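Local coordinates for protein B-cell differentiation antigen CD72 (Mus musculus, PDB 5B1R) that acts as a B-cell receptor co-receptor that recognises the Sm/RNP self-antigen and inhibits receptor signalling, represented here by its extracellular C-type lectin-like domain, at residues Q13-Y18 / I112-A117; E45-Y50 / S74-H79; S66-I71 / C88-K93. The protein carries 2 engineered substitutions. One frame throughout, in Å; residues are numbered along the deposited sequence. Where two conformers were deposited one is given.

Interaction 1: Q13-Y18 / I112-A117; sequences QERCFY and ICESEA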
loop_
_atom_site.group_PDB
_atom_site.type_symbol
_atom_site.label_atom_id
_atom_site.label_comp_id
_atom_site.label_asym_id
_atom_site.label_seq_id
_atom_site.Cartn_x
_atom_site.Cartn_y
_atom_site.Cartn_z
ATOM N N GLN A 13 4.284 0.219 13.931
ATOM C CA GLN A 13 3.437 1.101 14.727
ATOM C C GLN A 13 2.296 0.235 15.317
ATOM O O GLN A 13 2.553 -0.815 15.903
ATOM C CB GLN A 13 2.929 2.299 13.876
ATOM C CG GLN A 13 4.026 3.183 13.277
ATOM C CD GLN A 13 3.527 4.298 12.329
ATOM O OE1 GLN A 13 2.453 4.200 11.675
ATOM N NE2 GLN A 13 4.342 5.355 12.215
ATOM N N GLU A 14 1.052 0.678 15.136
ATOM C CA GLU A 14 -0.196 -0.012 15.504
ATOM C C GLU A 14 -0.879 -0.641 14.294
ATOM O O GLU A 14 -2.102 -0.838 14.302
ATOM C CB GLU A 14 -1.149 0.948 16.203
ATOM C CG GLU A 14 -0.574 1.513 17.477
ATOM C CD GLU A 14 -1.509 2.520 18.091
ATOM O OE1 GLU A 14 -1.631 3.643 17.548
ATOM O OE2 GLU A 14 -2.133 2.188 19.118
ATOM N N ARG A 15 -0.081 -0.980 13.271
ATOM C CA ARG A 15 -0.589 -1.493 12.006
ATOM C C ARG A 15 0.106 -2.797 11.616
ATOM O O ARG A 15 1.177 -3.141 12.132
ATOM C CB ARG A 15 -0.335 -0.461 10.911
ATOM C CG ARG A 15 -0.956 0.882 11.209
ATOM C CD ARG A 15 -0.128 2.015 10.653
ATOM N NE ARG A 15 -0.221 2.089 9.210
ATOM C CZ ARG A 15 0.628 2.758 8.434
ATOM N NH1 ARG A 15 0.414 2.795 7.133
ATOM N NH2 ARG A 15 1.697 3.356 8.944
ATOM N N CYS A 16 -0.519 -3.490 10.672
ATOM C CA CYS A 16 0.027 -4.687 10.055
ATOM C C CYS A 16 -0.205 -4.580 8.553
ATOM O O CYS A 16 -1.316 -4.265 8.127
ATOM C CB CYS A 16 -0.705 -5.925 10.555
ATOM S SG CYS A 16 -0.723 -6.130 12.348
ATOM N N PHE A 17 0.824 -4.893 7.765
ATOM C CA PHE A 17 0.699 -4.885 6.309
ATOM C C PHE A 17 0.649 -6.303 5.763
ATOM O O PHE A 17 1.320 -7.209 6.266
ATOM C CB PHE A 17 1.874 -4.164 5.669
ATOM C CG PHE A 17 1.996 -2.743 6.098
ATOM C CD1 PHE A 17 1.127 -1.775 5.612
ATOM C CD2 PHE A 17 2.977 -2.369 6.993
ATOM C CE1 PHE A 17 1.244 -0.463 6.030
ATOM C CE2 PHE A 17 3.098 -1.063 7.398
ATOM C CZ PHE A 17 2.233 -0.103 6.918
ATOM N N TYR A 18 -0.123 -6.461 4.695
ATOM C CA TYR A 18 -0.210 -7.712 3.973
ATOM C C TYR A 18 0.071 -7.424 2.500
ATOM O O TYR A 18 -0.645 -6.620 1.872
ATOM C CB TYR A 18 -1.600 -8.345 4.136
ATOM C CG TYR A 18 -1.763 -9.568 3.280
ATOM C CD1 TYR A 18 -1.189 -10.773 3.656
ATOM C CD2 TYR A 18 -2.467 -9.518 2.074
ATOM C CE1 TYR A 18 -1.323 -11.892 2.856
ATOM C CE2 TYR A 18 -2.602 -10.631 1.289
ATOM C CZ TYR A 18 -2.026 -11.812 1.681
ATOM O OH TYR A 18 -2.161 -12.926 0.908
ATOM N N ILE A 112 -1.019 -3.795 -1.558
ATOM C CA ILE A 112 -0.655 -3.899 -0.146
ATOM C C ILE A 112 -1.875 -3.497 0.659
ATOM O O ILE A 112 -2.445 -2.421 0.424
ATOM C CB ILE A 112 0.526 -2.986 0.226
ATOM C CG1 ILE A 112 1.697 -3.205 -0.744
ATOM C CG2 ILE A 112 0.931 -3.219 1.682
ATOM C CD1 ILE A 112 2.767 -2.138 -0.697
ATOM N N CYS A 113 -2.308 -4.370 1.565
ATOM C CA CYS A 113 -3.380 -4.061 2.501
ATOM C C CYS A 113 -2.793 -3.727 3.866
ATOM O O CYS A 113 -1.662 -4.110 4.182
ATOM C CB CYS A 113 -4.315 -5.257 2.669
ATOM S SG CYS A 113 -5.041 -5.960 1.176
ATOM N N GLU A 114 -3.585 -3.052 4.689
ATOM C CA GLU A 114 -3.201 -2.874 6.078
ATOM C C GLU A 114 -4.401 -3.065 6.985
ATOM O O GLU A 114 -5.543 -2.739 6.626
ATOM C CB GLU A 114 -2.544 -1.525 6.333
ATOM C CG GLU A 114 -3.439 -0.341 6.393
ATOM C CD GLU A 114 -2.672 0.882 6.873
ATOM O OE1 GLU A 114 -1.952 1.452 6.075
ATOM O OE2 GLU A 114 -2.758 1.278 8.056
ATOM N N SER A 115 -4.118 -3.592 8.162
ATOM C CA SER A 115 -5.103 -3.707 9.217
ATOM C C SER A 115 -4.512 -3.096 10.474
ATOM O O SER A 115 -3.322 -2.746 10.525
ATOM C CB SER A 115 -5.438 -5.183 9.472
ATOM O OG SER A 115 -4.382 -5.821 10.188
ATOM N N GLU A 116 -5.313 -2.978 11.515
ATOM C CA GLU A 116 -4.741 -2.633 12.798
ATOM C C GLU A 116 -3.954 -3.832 13.359
ATOM O O GLU A 116 -4.199 -4.981 12.991
ATOM C CB GLU A 116 -5.816 -2.131 13.772
ATOM C CG GLU A 116 -6.678 -3.187 14.447
ATOM C CD GLU A 116 -7.824 -3.736 13.601
ATOM O OE1 GLU A 116 -8.795 -4.248 14.194
ATOM O OE2 GLU A 116 -7.770 -3.681 12.356
ATOM N N ALA A 117 -2.975 -3.545 14.213
ATOM C CA ALA A 117 -2.315 -4.567 15.003
ATOM C C ALA A 117 -3.191 -4.878 16.212
ATOM O O ALA A 117 -4.073 -4.108 16.569
ATOM C CB ALA A 117 -0.950 -4.089 15.435
#
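Antiparallel pairing of the first and last long strands of the domain brings Cys-16 opposite Ser-115 and Tyr-18 opposite Cys-113, each a hydrogen-bonded pair. Cys-16 N reaches Ser-115 O at 2.9 Å. Further along, Ala-117 N gives a nearly straight bond to Glu-14 O (2.8 Å). Reaching diagonally across the strands, Arg-15 grips Glu-114 side-on: NE holds OE2 at 2.9 Å, approaching from above the carboxylate plane, while NH1 meets OE1 at 2.9 Å on the syn side with an N-H...O angle of 177°. The two planes are 29° apart, and NH2 adds a bond to Gln-13 OE1 that helps to fix the guanidinium's rotation. In the C-type lectin-like fold the N- and C-terminal strands pair in this way, closing the domain and bringing the chain's ends together. Glu-114 suits its buried place because its charge is probably balanced by Arg-15 and because OE1 also receives Ala-42 N. Its CG lies between the backbone N and carbonyl carbon (chi1 76°), turning the extended chain alongside Phe-17, whose CE1 is 3.7 Å from Glu-114 OE1. Phe-17 CZ lies 3.4 Å above the guanidinium plane of Arg-15, toward its rim. The face holding Cys-16, Tyr-18, Cys-113 and Ser-115 is built differently: Cys-16, disulfide-bonded to Cys-5, sets SG against Ala-117 CB at 3.7 Å, and Cys-113 is joined to Cys-33 of helix 26-35.

Interaction 2: E45-Y50 / S74-H79; sequences EPSKYY and SKKWRH. Unlike the reference sequence in segment 74-79: His-79 (reference Gln).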
loop_
_atom_site.group_PDB
_atom_site.type_symbol
_atom_site.label_atom_id
_atom_site.label_comp_id
_atom_site.label_asym_id
_atom_site.label_seq_id
_atom_site.Cartn_x
_atom_site.Cartn_y
_atom_site.Cartn_z
ATOM N N GLU A 45 1.392 10.496 4.325
ATOM C CA GLU A 45 2.394 11.349 4.945
ATOM C C GLU A 45 3.527 10.488 5.490
ATOM O O GLU A 45 3.309 9.364 5.954
ATOM C CB GLU A 45 1.766 12.166 6.085
ATOM C CG GLU A 45 0.726 13.171 5.604
ATOM C CD GLU A 45 1.316 14.368 4.908
ATOM O OE1 GLU A 45 2.561 14.523 4.843
ATOM O OE2 GLU A 45 0.511 15.174 4.420
ATOM N N PRO A 46 4.744 11.034 5.516
ATOM C CA PRO A 46 5.095 12.370 5.031
ATOM C C PRO A 46 5.215 12.430 3.519
ATOM O O PRO A 46 5.630 11.457 2.880
ATOM C CB PRO A 46 6.470 12.614 5.648
ATOM C CG PRO A 46 7.045 11.249 5.785
ATOM C CD PRO A 46 5.899 10.354 6.132
ATOM N N SER A 47 4.856 13.576 2.950
ATOM C CA SER A 47 5.066 13.816 1.528
ATOM C C SER A 47 5.116 15.313 1.283
ATOM O O SER A 47 4.223 16.051 1.699
ATOM C CB SER A 47 3.962 13.180 0.682
ATOM O OG SER A 47 2.682 13.683 1.024
ATOM N N LYS A 48 6.190 15.771 0.663
ATOM C CA LYS A 48 6.307 17.183 0.315
ATOM C C LYS A 48 5.872 17.427 -1.120
ATOM O O LYS A 48 5.434 18.528 -1.457
ATOM C CB LYS A 48 7.740 17.678 0.513
ATOM C CG LYS A 48 7.906 19.170 0.240
ATOM C CD LYS A 48 9.308 19.620 0.551
ATOM C CE LYS A 48 9.474 21.107 0.270
ATOM N NZ LYS A 48 10.867 21.568 0.503
ATOM N N TYR A 49 6.022 16.405 -1.963
ATOM C CA TYR A 49 5.627 16.473 -3.365
ATOM C C TYR A 49 4.816 15.239 -3.685
ATOM O O TYR A 49 4.908 14.235 -2.982
ATOM C CB TYR A 49 6.859 16.537 -4.276
ATOM C CG TYR A 49 7.755 17.717 -3.980
ATOM C CD1 TYR A 49 7.352 19.009 -4.284
ATOM C CD2 TYR A 49 8.986 17.540 -3.364
ATOM C CE1 TYR A 49 8.165 20.095 -4.004
ATOM C CE2 TYR A 49 9.806 18.620 -3.081
ATOM C CZ TYR A 49 9.388 19.889 -3.399
ATOM O OH TYR A 49 10.205 20.954 -3.105
ATOM N N TYR A 50 4.046 15.312 -4.762
ATOM C CA TYR A 50 3.039 14.292 -5.037
ATOM C C TYR A 50 3.629 12.893 -5.204
ATOM O O TYR A 50 2.945 11.908 -4.927
ATOM C CB TYR A 50 2.215 14.656 -6.287
ATOM C CG TYR A 50 3.005 14.562 -7.581
ATOM C CD1 TYR A 50 3.079 13.366 -8.289
ATOM C CD2 TYR A 50 3.685 15.667 -8.085
ATOM C CE1 TYR A 50 3.824 13.265 -9.447
ATOM C CE2 TYR A 50 4.432 15.578 -9.264
ATOM C CZ TYR A 50 4.485 14.374 -9.940
ATOM O OH TYR A 50 5.214 14.259 -11.103
ATOM N N SER A 74 -3.860 9.033 -2.341
ATOM C CA SER A 74 -3.601 10.136 -1.419
ATOM C C SER A 74 -4.423 11.349 -1.835
ATOM O O SER A 74 -4.128 11.998 -2.840
ATOM C CB SER A 74 -2.121 10.456 -1.430
ATOM O OG SER A 74 -1.888 11.567 -0.596
ATOM N N LYS A 75 -5.469 11.650 -1.074
ATOM C CA LYS A 75 -6.394 12.709 -1.467
ATOM C C LYS A 75 -5.782 14.099 -1.449
ATOM O O LYS A 75 -6.263 14.988 -2.149
ATOM C CB LYS A 75 -7.655 12.675 -0.607
ATOM C CG LYS A 75 -8.456 11.410 -0.798
ATOM C CD LYS A 75 -9.744 11.439 0.004
ATOM C CE LYS A 75 -10.538 10.156 -0.181
ATOM N NZ LYS A 75 -10.682 9.809 -1.618
ATOM N N LYS A 76 -4.717 14.296 -0.666
ATOM C CA LYS A 76 -4.146 15.639 -0.551
ATOM C C LYS A 76 -3.662 16.178 -1.890
ATOM O O LYS A 76 -3.610 17.393 -2.066
ATOM C CB LYS A 76 -3.001 15.689 0.461
ATOM C CG LYS A 76 -1.801 14.884 0.041
ATOM C CD LYS A 76 -0.657 14.892 1.052
ATOM C CE LYS A 76 0.031 16.239 1.164
ATOM N NZ LYS A 76 1.313 16.213 1.968
ATOM N N TRP A 77 -3.295 15.293 -2.818
ATOM C CA TRP A 77 -2.749 15.725 -4.095
ATOM C C TRP A 77 -3.805 15.850 -5.180
ATOM O O TRP A 77 -3.480 16.259 -6.282
ATOM C CB TRP A 77 -1.609 14.789 -4.545
ATOM C CG TRP A 77 -0.484 14.765 -3.560
ATOM C CD1 TRP A 77 -0.126 13.728 -2.736
ATOM C CD2 TRP A 77 0.399 15.850 -3.244
ATOM N NE1 TRP A 77 0.935 14.098 -1.950
ATOM C CE2 TRP A 77 1.273 15.396 -2.232
ATOM C CE3 TRP A 77 0.539 17.157 -3.719
ATOM C CZ2 TRP A 77 2.278 16.204 -1.693
ATOM C CZ3 TRP A 77 1.538 17.956 -3.179
ATOM C CH2 TRP A 77 2.390 17.479 -2.180
ATOM N N ARG A 78 -5.055 15.486 -4.896
ATOM C CA ARG A 78 -6.127 15.508 -5.902
ATOM C C ARG A 78 -7.067 16.687 -5.683
ATOM O O ARG A 78 -7.548 16.925 -4.565
ATOM C CB ARG A 78 -6.958 14.229 -5.829
ATOM C CG ARG A 78 -6.178 12.930 -5.944
ATOM C CD ARG A 78 -5.269 12.851 -7.181
ATOM N NE ARG A 78 -4.831 11.470 -7.352
ATOM C CZ ARG A 78 -5.431 10.590 -8.151
ATOM N NH1 ARG A 78 -5.002 9.340 -8.192
ATOM N NH2 ARG A 78 -6.468 10.952 -8.900
ATOM N N HIS A 79 -7.356 17.424 -6.747
ATOM C CA HIS A 79 -8.250 18.559 -6.589
ATOM C C HIS A 79 -9.698 18.088 -6.616
ATOM O O HIS A 79 -10.605 18.840 -6.252
ATOM C CB HIS A 79 -7.989 19.641 -7.635
ATOM C CG HIS A 79 -8.263 19.207 -9.038
ATOM N ND1 HIS A 79 -7.286 18.692 -9.861
ATOM C CD2 HIS A 79 -9.402 19.228 -9.770
ATOM C CE1 HIS A 79 -7.812 18.408 -11.039
ATOM N NE2 HIS A 79 -9.095 18.723 -11.009
#
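Lys-76 extends from a short 3-10 turn to the loop 45-50, where Glu-45 and Ser-47 receive it. The turn, residues 75-77, belongs to the long loop region of the C-type lectin-like fold, between strands 69-70 and 87-94, and the contact lies at the surface of the domain. From a CB that points toward the other loop, the chain starts with CG between the backbone N and carbonyl carbon (chi1 66°), runs extended through CD, then bends at chi3 (-69°). Lys-76 CD is the first carbon to touch, 3.6 Å from Ser-47 OG. Lys-76 CE follows, 3.5 Å from Glu-45 OE2, and at the same time packs against the rim of one face of the Trp-77 indole. At the tip, NZ donates to three acceptors. Lys-76 NZ forms a salt bridge with Glu-45 OE2 at 2.8 Å, from above the carboxylate plane, and hydrogen bonds to Ser-47 O at 2.9 Å and to Ser-47 OG at 3.0 Å. A lysine suits this place because one ammonium group can serve three oxygens, one from Glu-45 and two from Ser-47. The carboxylate is steadied by its other oxygen, OE1, which accepts Ser-47 N, and the serine hydroxyl is itself bound to Asp-44 O. The opposite face of Trp-77 is taken mainly by the backbone of Tyr-49 and Tyr-50, with Tyr-50 CB beside it: Tyr-50 CA sits 3.5 Å from the centroid of the five-membered ring, 13° off its normal, a CH-pi contact that a broad flat indole accommodates well. At the ring edge NE1 makes a weak hydrogen bond to Ser-47 OG, and Lys-48 O lies near the ring plane, 3.3 Å from Trp-77 CH2.

Interaction 3: S66-I71 / C88-K93; sequences SKSYWI and CDKIKK. Unlike the reference sequence in segment 88-93: Asp-89 (reference Val), Lys-90 (reference Arg), Lys-93 (reference Thr).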
loop_
_atom_site.group_PDB
_atom_site.type_symbol
_atom_site.label_atom_id
_atom_site.label_comp_id
_atom_site.label_asym_id
_atom_site.label_seq_id
_atom_site.Cartn_x
_atom_site.Cartn_y
_atom_site.Cartn_z
ATOM N N SER A 66 10.738 -5.100 -9.123
ATOM C CA SER A 66 10.278 -5.152 -10.509
ATOM C C SER A 66 8.760 -5.004 -10.632
ATOM O O SER A 66 8.225 -5.047 -11.739
ATOM C CB SER A 66 10.706 -6.463 -11.170
ATOM O OG SER A 66 9.931 -7.546 -10.694
ATOM N N LYS A 67 8.066 -4.845 -9.504
ATOM C CA LYS A 67 6.609 -4.739 -9.509
ATOM C C LYS A 67 6.168 -3.375 -8.994
ATOM O O LYS A 67 6.893 -2.705 -8.259
ATOM C CB LYS A 67 5.998 -5.825 -8.614
ATOM C CG LYS A 67 6.312 -7.260 -9.026
ATOM C CD LYS A 67 5.448 -7.704 -10.187
ATOM C CE LYS A 67 5.734 -9.155 -10.565
ATOM N NZ LYS A 67 5.437 -10.085 -9.440
ATOM N N SER A 68 4.965 -2.966 -9.378
ATOM C CA SER A 68 4.322 -1.798 -8.778
ATOM C C SER A 68 3.135 -2.273 -7.981
ATOM O O SER A 68 2.449 -3.216 -8.393
ATOM C CB SER A 68 3.815 -0.841 -9.842
ATOM O OG SER A 68 4.860 -0.359 -10.665
ATOM N N TYR A 69 2.890 -1.617 -6.847
ATOM C CA TYR A 69 1.865 -2.083 -5.914
ATOM C C TYR A 69 0.758 -1.061 -5.736
ATOM O O TYR A 69 1.026 0.085 -5.376
ATOM C CB TYR A 69 2.480 -2.381 -4.536
ATOM C CG TYR A 69 3.460 -3.539 -4.578
ATOM C CD1 TYR A 69 4.769 -3.353 -4.996
ATOM C CD2 TYR A 69 3.056 -4.822 -4.211
ATOM C CE1 TYR A 69 5.651 -4.418 -5.075
ATOM C CE2 TYR A 69 3.934 -5.897 -4.273
ATOM C CZ TYR A 69 5.232 -5.688 -4.699
ATOM O OH TYR A 69 6.127 -6.739 -4.773
ATOM N N TRP A 70 -0.491 -1.471 -5.943
ATOM C CA TRP A 70 -1.609 -0.604 -5.589
ATOM C C TRP A 70 -1.608 -0.279 -4.094
ATOM O O TRP A 70 -1.435 -1.175 -3.257
ATOM C CB TRP A 70 -2.947 -1.247 -5.944
ATOM C CG TRP A 70 -3.288 -1.368 -7.398
ATOM C CD1 TRP A 70 -3.650 -2.504 -8.041
ATOM C CD2 TRP A 70 -3.386 -0.301 -8.352
ATOM N NE1 TRP A 70 -3.954 -2.220 -9.352
ATOM C CE2 TRP A 70 -3.796 -0.873 -9.575
ATOM C CE3 TRP A 70 -3.154 1.079 -8.295
ATOM C CZ2 TRP A 70 -4.007 -0.106 -10.732
ATOM C CZ3 TRP A 70 -3.341 1.829 -9.443
ATOM C CH2 TRP A 70 -3.759 1.235 -10.644
ATOM N N ILE A 71 -1.852 0.992 -3.779
ATOM C CA ILE A 71 -1.993 1.461 -2.405
ATOM C C ILE A 71 -3.176 2.438 -2.352
ATOM O O ILE A 71 -3.801 2.750 -3.374
ATOM C CB ILE A 71 -0.694 2.149 -1.885
ATOM C CG1 ILE A 71 -0.327 3.389 -2.720
ATOM C CG2 ILE A 71 0.466 1.139 -1.845
ATOM C CD1 ILE A 71 0.594 4.336 -2.000
ATOM N N CYS A 88 -5.532 6.014 -10.359
ATOM C CA CYS A 88 -5.322 5.510 -9.018
ATOM C C CYS A 88 -3.826 5.516 -8.724
ATOM O O CYS A 88 -3.026 5.815 -9.616
ATOM C CB CYS A 88 -5.906 4.100 -8.884
ATOM S SG CYS A 88 -7.723 4.057 -8.891
ATOM N N ASP A 89 -3.461 5.200 -7.483
ATOM C CA ASP A 89 -2.085 5.396 -7.021
ATOM C C ASP A 89 -1.413 4.059 -6.774
ATOM O O ASP A 89 -1.964 3.201 -6.069
ATOM C CB ASP A 89 -2.041 6.180 -5.704
ATOM C CG ASP A 89 -2.531 7.612 -5.822
ATOM O OD1 ASP A 89 -3.081 7.992 -6.864
ATOM O OD2 ASP A 89 -2.379 8.359 -4.826
ATOM N N LYS A 90 -0.208 3.897 -7.318
ATOM C CA LYS A 90 0.582 2.708 -7.045
ATOM C C LYS A 90 1.992 3.148 -6.722
ATOM O O LYS A 90 2.423 4.208 -7.156
ATOM C CB LYS A 90 0.562 1.751 -8.238
ATOM C CG LYS A 90 1.352 2.257 -9.440
ATOM C CD LYS A 90 1.112 1.429 -10.700
ATOM C CE LYS A 90 2.159 1.725 -11.761
ATOM N NZ LYS A 90 2.143 3.151 -12.150
ATOM N N ILE A 91 2.718 2.340 -5.964
ATOM C CA ILE A 91 4.124 2.634 -5.726
ATOM C C ILE A 91 4.982 1.846 -6.722
ATOM O O ILE A 91 4.714 0.688 -7.034
ATOM C CB ILE A 91 4.554 2.398 -4.257
ATOM C CG1 ILE A 91 4.295 0.952 -3.810
ATOM C CG2 ILE A 91 3.839 3.403 -3.362
ATOM C CD1 ILE A 91 4.879 0.633 -2.428
ATOM N N LYS A 92 6.022 2.506 -7.198
ATOM C CA LYS A 92 6.905 1.943 -8.211
ATOM C C LYS A 92 8.322 2.362 -7.884
ATOM O O LYS A 92 8.554 3.481 -7.412
ATOM C CB LYS A 92 6.495 2.450 -9.590
ATOM C CG LYS A 92 7.372 1.931 -10.713
ATOM C CD LYS A 92 6.735 2.226 -12.060
ATOM C CE LYS A 92 7.513 1.604 -13.223
ATOM N NZ LYS A 92 6.699 1.630 -14.464
ATOM N N LYS A 93 9.276 1.465 -8.112
ATOM C CA LYS A 93 10.647 1.755 -7.719
ATOM C C LYS A 93 11.436 2.373 -8.843
ATOM O O LYS A 93 11.518 1.817 -9.937
ATOM C CB LYS A 93 11.380 0.510 -7.207
ATOM C CG LYS A 93 12.642 0.884 -6.433
ATOM C CD LYS A 93 13.290 -0.280 -5.724
ATOM C CE LYS A 93 14.392 0.241 -4.813
ATOM N NZ LYS A 93 15.312 -0.838 -4.356
HETATM O O HOH W 1 8.908 -1.197 -9.116
HETATM O O HOH W 2 -5.123 4.116 -5.479
#
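Ile-71 and Ile-91 meet at about a right angle, Ile-71 CD1 lying 3.6 Å from Ile-91 CG2. These compact branched chains fill the buried face shared with Tyr-69, whose CB rests 3.9 Å from Ile-91 CG1. On the opposite face of the sheet, Trp-70 meets Asp-89 O at its ring edge, in plane, and brings CZ3 to 3.5 Å from CB of Cys-88, which is disulfide-bonded to Cys-105. Trp-70 and Ile-71 appear to correspond to the first two positions of the WIGL motif of C-type lectin-like domains; the later two differ here. The backbones join antiparallel: Tyr-69 N and O both pair with Ile-91, and Ile-71 N bonds to Asp-89 O at 3.2 Å (174°). Further out, small Ser-68 leaves room for two lysines, with OG 3.4 Å from Lys-92 CG and 3.6 Å from Lys-90 CE. Water bridges Lys-67 O to Lys-93 N and, at the other end, Ile-71 O to Asp-89 N. Asp-89, salt-bridged to Arg-78 and Arg-100, and Lys-90, hydrogen-bonded to Ser-103 and Thr-101, both differ from the reference sequence. Strand 97-104 flanks 88-93, while Trp-70 packs on helix 26-35 and bonds through its backbone to Pro-110 and Ile-112.

How the interactions relate
Interaction 3 is a core contact, interaction 1 is partly buried and interaction 2 lies at the surface. Interactions 1 and 3 are both antiparallel strand pairings and both hold disulfide cysteines; the first adds a salt bridge to a buried glutamate, the third an apolar centre and bridging waters. They meet through Ile-112, whose CD1 packs on Tyr-69, Ile-71 and Ile-91 and whose N probably bonds to Trp-70 O. Interaction 2 has no strands and depends on an ammonium group and an indole. Asp-89 ties it to interaction 3, through a salt bridge to Arg-78 and a probable hydrogen bond from Ser-74 N. Interactions 1 and 2 do not touch.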